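Local structure of glycoside hydrolase family 81 (Clostridium thermocellum, 6FOP) at residues Y133-F147 / T189-I203. The protein probably hydrolyses beta-1,3-glucans such as laminarin, as a family 81 glycoside hydrolase of a cellulosome-forming bacterium. Sequence-based numbering, arbitrary orientation.
Sequences YAYFVFTGGNPRIDF and TITCILPAGKNYFSI. With MG (magnesium ion), chain B.
Phe201 reaches across to Pro143 and Ile145 inside a beta-sandwich-like fold, in which each of the two segments runs through one antiparallel sheet, turns, and continues in the other. Strands 133-139 and 200-203 belong to one sheet and 143-147 and 189-193 to another, and side chains such as Phe201 and Pro143 meet between them. Both pairings are antiparallel, at 156° and 164° between chain directions, with the register shifting by two residues from one to the other.

Backbone hydrogen bonds define both pairings. Phe136 with Phe201 and Ala134 with Ile203 form reciprocal pairs in the first sheet, as do Ile145 and Ile190 in the second, where Ile145 N meets Ile190 O at 2.8 Å. Where the two segments change sheets, the side chain of Asn142 stands in for backbone: its OD1 accepts Leu194 N at 3.1 Å, the N-H pointing almost straight at the oxygen although the donor sits well above the amide plane. Water 2 donates to the same OD1 and to Leu194 O, while water 1 links Gly141 O with Asn199 OD1.

Apolar contacts fill the space between the sheets. Phe201 presents a ring face to Pro143, its chi1 of -178° swinging the ring out opposite the backbone nitrogen; Pro143 CB lies 4.1 Å from the ring centroid and nearly on its normal, a CH-pi contact. Ile145 CD1 reaches Phe201 CE2 at 3.8 Å, and Phe136 CD1 approaches the edge of the Phe201 ring. Within its own segment, Pro143 CG lies over one face of the Phe138 ring, displaced toward the rim, while Pro143 CD touches Leu194 CD1. Val91 and Trp182 extend this interior.

Metal coordination marks the far end: magnesium is bound by Asp146 OD1, Phe147 O and two waters, with Gly188 completing the protein's share of the site; one of these waters, water 3, is hydrogen-bonded to Thr189 OG1 at 2.6 Å.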
# COMPACT_ATOMS: atom_id res chain seq x y z
N TYR A 133 -13.92 -12.69 -13.32
CA TYR A 133 -13.63 -13.05 -14.70
C TYR A 133 -12.16 -12.96 -15.04
O TYR A 133 -11.41 -12.18 -14.40
CB TYR A 133 -14.33 -12.13 -15.68
CG TYR A 133 -15.83 -12.18 -15.62
CD1 TYR A 133 -16.55 -13.17 -16.33
CD2 TYR A 133 -16.56 -11.23 -14.94
CE1 TYR A 133 -17.93 -13.20 -16.32
CE2 TYR A 133 -17.94 -11.26 -14.91
CZ TYR A 133 -18.63 -12.26 -15.61
OH TYR A 133 -20.02 -12.23 -15.59
N ALA A 134 -11.74 -13.72 -16.06
CA ALA A 134 -10.50 -13.44 -16.80
C ALA A 134 -10.87 -13.50 -18.28
O ALA A 134 -11.73 -14.31 -18.68
CB ALA A 134 -9.37 -14.40 -16.48
N TYR A 135 -10.28 -12.62 -19.06
CA TYR A 135 -10.68 -12.40 -20.45
C TYR A 135 -9.50 -12.68 -21.39
O TYR A 135 -8.37 -12.32 -21.08
CB TYR A 135 -11.13 -10.95 -20.66
CG TYR A 135 -12.13 -10.44 -19.63
CD1 TYR A 135 -13.47 -10.75 -19.70
CD2 TYR A 135 -11.71 -9.63 -18.58
CE1 TYR A 135 -14.38 -10.29 -18.79
CE2 TYR A 135 -12.62 -9.16 -17.65
CZ TYR A 135 -13.93 -9.48 -17.72
OH TYR A 135 -14.83 -8.98 -16.79
N PHE A 136 -9.79 -13.30 -22.54
CA PHE A 136 -8.75 -13.75 -23.45
C PHE A 136 -9.11 -13.45 -24.90
O PHE A 136 -10.28 -13.53 -25.28
CB PHE A 136 -8.53 -15.27 -23.31
CG PHE A 136 -8.23 -15.73 -21.90
CD1 PHE A 136 -9.25 -16.06 -21.02
CD2 PHE A 136 -6.92 -15.81 -21.45
CE1 PHE A 136 -8.97 -16.45 -19.72
CE2 PHE A 136 -6.64 -16.20 -20.15
CZ PHE A 136 -7.67 -16.53 -19.30
N VAL A 137 -8.06 -13.16 -25.69
CA VAL A 137 -8.20 -13.06 -27.14
C VAL A 137 -7.12 -13.95 -27.73
O VAL A 137 -5.95 -13.88 -27.34
CB VAL A 137 -8.06 -11.61 -27.63
CG1 VAL A 137 -7.98 -11.57 -29.17
CG2 VAL A 137 -9.26 -10.81 -27.16
N PHE A 138 -7.53 -14.80 -28.68
CA PHE A 138 -6.65 -15.76 -29.36
C PHE A 138 -6.35 -15.34 -30.80
O PHE A 138 -7.20 -14.73 -31.47
CB PHE A 138 -7.34 -17.14 -29.37
CG PHE A 138 -7.25 -17.84 -28.07
CD1 PHE A 138 -8.00 -17.42 -26.97
CD2 PHE A 138 -6.39 -18.90 -27.92
CE1 PHE A 138 -7.84 -18.06 -25.74
CE2 PHE A 138 -6.25 -19.55 -26.70
CZ PHE A 138 -6.98 -19.13 -25.63
N THR A 139 -5.14 -15.65 -31.26
CA THR A 139 -4.87 -15.67 -32.68
C THR A 139 -4.19 -17.01 -33.04
O THR A 139 -3.54 -17.65 -32.22
CB THR A 139 -3.93 -14.54 -33.13
OG1 THR A 139 -2.58 -14.81 -32.69
CG2 THR A 139 -4.44 -13.19 -32.67
N GLY A 140 -4.45 -17.47 -34.25
CA GLY A 140 -3.74 -18.61 -34.80
C GLY A 140 -4.21 -19.96 -34.35
O GLY A 140 -3.60 -20.96 -34.71
N GLY A 141 -5.31 -20.00 -33.59
CA GLY A 141 -5.83 -21.25 -33.10
C GLY A 141 -6.84 -21.09 -32.00
O GLY A 141 -7.28 -19.98 -31.68
N ASN A 142 -7.16 -22.21 -31.37
CA ASN A 142 -8.28 -22.31 -30.46
C ASN A 142 -7.85 -22.39 -28.99
O ASN A 142 -6.78 -22.93 -28.69
CB ASN A 142 -9.07 -23.56 -30.79
CG ASN A 142 -9.85 -23.42 -32.07
OD1 ASN A 142 -10.43 -22.37 -32.35
ND2 ASN A 142 -9.89 -24.49 -32.84
N PRO A 143 -8.72 -21.95 -28.08
CA PRO A 143 -8.47 -22.21 -26.65
C PRO A 143 -8.44 -23.68 -26.37
O PRO A 143 -9.36 -24.39 -26.76
CB PRO A 143 -9.67 -21.56 -25.96
CG PRO A 143 -10.16 -20.55 -26.95
CD PRO A 143 -9.97 -21.22 -28.27
N ARG A 144 -7.36 -24.13 -25.74
CA ARG A 144 -7.20 -25.51 -25.34
C ARG A 144 -7.11 -25.48 -23.83
O ARG A 144 -6.10 -25.03 -23.29
CB ARG A 144 -5.92 -26.09 -25.97
CG ARG A 144 -5.66 -27.56 -25.64
CD ARG A 144 -4.41 -28.06 -26.38
NE ARG A 144 -3.19 -27.36 -25.96
CZ ARG A 144 -2.44 -27.67 -24.90
NH1 ARG A 144 -2.76 -28.71 -24.11
NH2 ARG A 144 -1.34 -26.97 -24.61
N ILE A 145 -8.20 -25.87 -23.18
CA ILE A 145 -8.34 -25.77 -21.72
C ILE A 145 -7.91 -27.08 -21.09
O ILE A 145 -8.66 -28.09 -21.11
CB ILE A 145 -9.77 -25.36 -21.30
CG1 ILE A 145 -10.28 -24.19 -22.18
CG2 ILE A 145 -9.80 -25.02 -19.81
CD1 ILE A 145 -9.45 -22.93 -22.18
N ASP A 146 -6.70 -27.08 -20.55
CA ASP A 146 -6.06 -28.26 -19.98
C ASP A 146 -6.30 -28.29 -18.48
O ASP A 146 -5.65 -27.57 -17.70
CB ASP A 146 -4.56 -28.20 -20.31
CG ASP A 146 -3.78 -29.38 -19.79
OD1 ASP A 146 -4.36 -30.30 -19.20
OD2 ASP A 146 -2.53 -29.35 -19.95
N PHE A 147 -7.29 -29.07 -18.08
CA PHE A 147 -7.70 -29.16 -16.66
C PHE A 147 -6.72 -29.99 -15.84
O PHE A 147 -6.02 -30.88 -16.37
CB PHE A 147 -9.11 -29.76 -16.54
CG PHE A 147 -10.20 -28.82 -16.96
CD1 PHE A 147 -10.56 -28.73 -18.29
CD2 PHE A 147 -10.82 -27.99 -16.02
CE1 PHE A 147 -11.56 -27.83 -18.69
CE2 PHE A 147 -11.81 -27.10 -16.41
CZ PHE A 147 -12.17 -27.01 -17.75
N THR A 189 -8.79 -32.39 -21.34
CA THR A 189 -8.57 -31.18 -22.13
C THR A 189 -9.79 -30.89 -22.99
O THR A 189 -10.19 -31.74 -23.81
CB THR A 189 -7.30 -31.27 -23.01
OG1 THR A 189 -6.14 -31.35 -22.17
CG2 THR A 189 -7.15 -30.07 -23.92
N ILE A 190 -10.37 -29.71 -22.83
CA ILE A 190 -11.50 -29.31 -23.65
C ILE A 190 -11.02 -28.20 -24.56
O ILE A 190 -10.49 -27.18 -24.07
CB ILE A 190 -12.70 -28.82 -22.80
CG1 ILE A 190 -13.13 -29.92 -21.82
CG2 ILE A 190 -13.85 -28.36 -23.67
CD1 ILE A 190 -14.29 -29.58 -20.91
N THR A 191 -11.23 -28.38 -25.86
CA THR A 191 -10.86 -27.36 -26.85
C THR A 191 -12.10 -26.65 -27.33
O THR A 191 -13.11 -27.29 -27.66
CB THR A 191 -10.08 -27.99 -28.03
OG1 THR A 191 -8.91 -28.63 -27.49
CG2 THR A 191 -9.66 -26.95 -29.05
N CYS A 192 -12.04 -25.32 -27.31
CA CYS A 192 -13.13 -24.51 -27.80
C CYS A 192 -12.91 -24.26 -29.28
O CYS A 192 -11.93 -23.60 -29.65
CB CYS A 192 -13.18 -23.19 -27.05
SG CYS A 192 -14.53 -22.13 -27.59
N ILE A 193 -13.79 -24.80 -30.12
CA ILE A 193 -13.68 -24.60 -31.56
C ILE A 193 -14.34 -23.28 -31.88
O ILE A 193 -15.57 -23.17 -31.94
CB ILE A 193 -14.30 -25.75 -32.36
CG1 ILE A 193 -13.78 -27.11 -31.86
CG2 ILE A 193 -14.05 -25.56 -33.84
CD1 ILE A 193 -12.28 -27.29 -31.94
N LEU A 194 -13.52 -22.27 -32.06
CA LEU A 194 -14.02 -20.93 -32.31
C LEU A 194 -14.64 -20.81 -33.69
O LEU A 194 -14.14 -21.39 -34.64
CB LEU A 194 -12.89 -19.90 -32.21
CG LEU A 194 -12.20 -19.75 -30.85
CD1 LEU A 194 -10.91 -18.95 -31.04
CD2 LEU A 194 -13.16 -19.09 -29.86
N PRO A 195 -15.72 -20.04 -33.82
CA PRO A 195 -16.23 -19.75 -35.17
C PRO A 195 -15.33 -18.80 -35.92
O PRO A 195 -14.63 -18.00 -35.30
CB PRO A 195 -17.58 -19.09 -34.91
CG PRO A 195 -17.61 -18.74 -33.49
CD PRO A 195 -16.44 -19.28 -32.78
N ALA A 196 -15.39 -18.84 -37.24
CA ALA A 196 -14.58 -17.94 -38.06
C ALA A 196 -14.86 -16.50 -37.69
O ALA A 196 -16.02 -16.08 -37.60
CB ALA A 196 -14.86 -18.16 -39.53
N GLY A 197 -13.79 -15.76 -37.43
CA GLY A 197 -13.92 -14.34 -37.16
C GLY A 197 -14.19 -13.93 -35.72
O GLY A 197 -14.24 -12.75 -35.45
N LYS A 198 -14.36 -14.91 -34.84
CA LYS A 198 -14.57 -14.63 -33.42
C LYS A 198 -13.47 -15.30 -32.65
O LYS A 198 -13.20 -16.50 -32.82
CB LYS A 198 -15.89 -15.18 -32.97
CG LYS A 198 -17.05 -14.73 -33.82
CD LYS A 198 -18.34 -15.12 -33.13
CE LYS A 198 -19.45 -15.00 -34.12
NZ LYS A 198 -20.77 -15.31 -33.53
N ASN A 199 -12.80 -14.52 -31.83
CA ASN A 199 -11.59 -15.01 -31.20
C ASN A 199 -11.45 -14.59 -29.73
O ASN A 199 -10.38 -14.74 -29.15
CB ASN A 199 -10.36 -14.55 -31.99
CG ASN A 199 -10.34 -15.06 -33.39
OD1 ASN A 199 -9.89 -16.17 -33.64
ND2 ASN A 199 -10.84 -14.28 -34.31
N TYR A 200 -12.56 -14.16 -29.16
CA TYR A 200 -12.62 -13.81 -27.74
C TYR A 200 -13.13 -15.00 -26.92
O TYR A 200 -13.85 -15.88 -27.42
CB TYR A 200 -13.52 -12.58 -27.54
CG TYR A 200 -14.90 -12.70 -28.14
CD1 TYR A 200 -15.14 -12.32 -29.46
CD2 TYR A 200 -15.95 -13.20 -27.41
CE1 TYR A 200 -16.40 -12.44 -30.01
CE2 TYR A 200 -17.22 -13.33 -27.97
CZ TYR A 200 -17.43 -12.93 -29.27
OH TYR A 200 -18.67 -13.08 -29.88
N PHE A 201 -12.74 -15.05 -25.65
CA PHE A 201 -13.04 -16.23 -24.78
C PHE A 201 -12.87 -15.74 -23.36
O PHE A 201 -11.89 -15.04 -23.08
CB PHE A 201 -12.05 -17.35 -25.09
CG PHE A 201 -12.27 -18.60 -24.32
CD1 PHE A 201 -13.18 -19.56 -24.78
CD2 PHE A 201 -11.60 -18.84 -23.13
CE1 PHE A 201 -13.40 -20.71 -24.09
CE2 PHE A 201 -11.83 -20.02 -22.42
CZ PHE A 201 -12.74 -20.95 -22.90
N SER A 202 -13.81 -16.06 -22.47
CA SER A 202 -13.64 -15.67 -21.06
C SER A 202 -13.99 -16.81 -20.13
O SER A 202 -14.64 -17.78 -20.54
CB SER A 202 -14.45 -14.42 -20.71
OG SER A 202 -15.83 -14.67 -20.84
N ILE A 203 -13.58 -16.68 -18.88
CA ILE A 203 -13.90 -17.65 -17.83
C ILE A 203 -14.34 -16.85 -16.61
O ILE A 203 -13.99 -15.65 -16.51
CB ILE A 203 -12.73 -18.59 -17.50
CG1 ILE A 203 -11.57 -17.86 -16.80
CG2 ILE A 203 -12.24 -19.27 -18.77
CD1 ILE A 203 -11.69 -17.72 -15.29
MG MG B . -5.56 -32.05 -18.36
O HOH W 1 -7.64 -17.78 -33.16
O HOH W 2 -11.80 -22.74 -34.92
O HOH W 3 -5.36 -33.16 -20.40
O HOH W 4 -6.14 -33.87 -17.09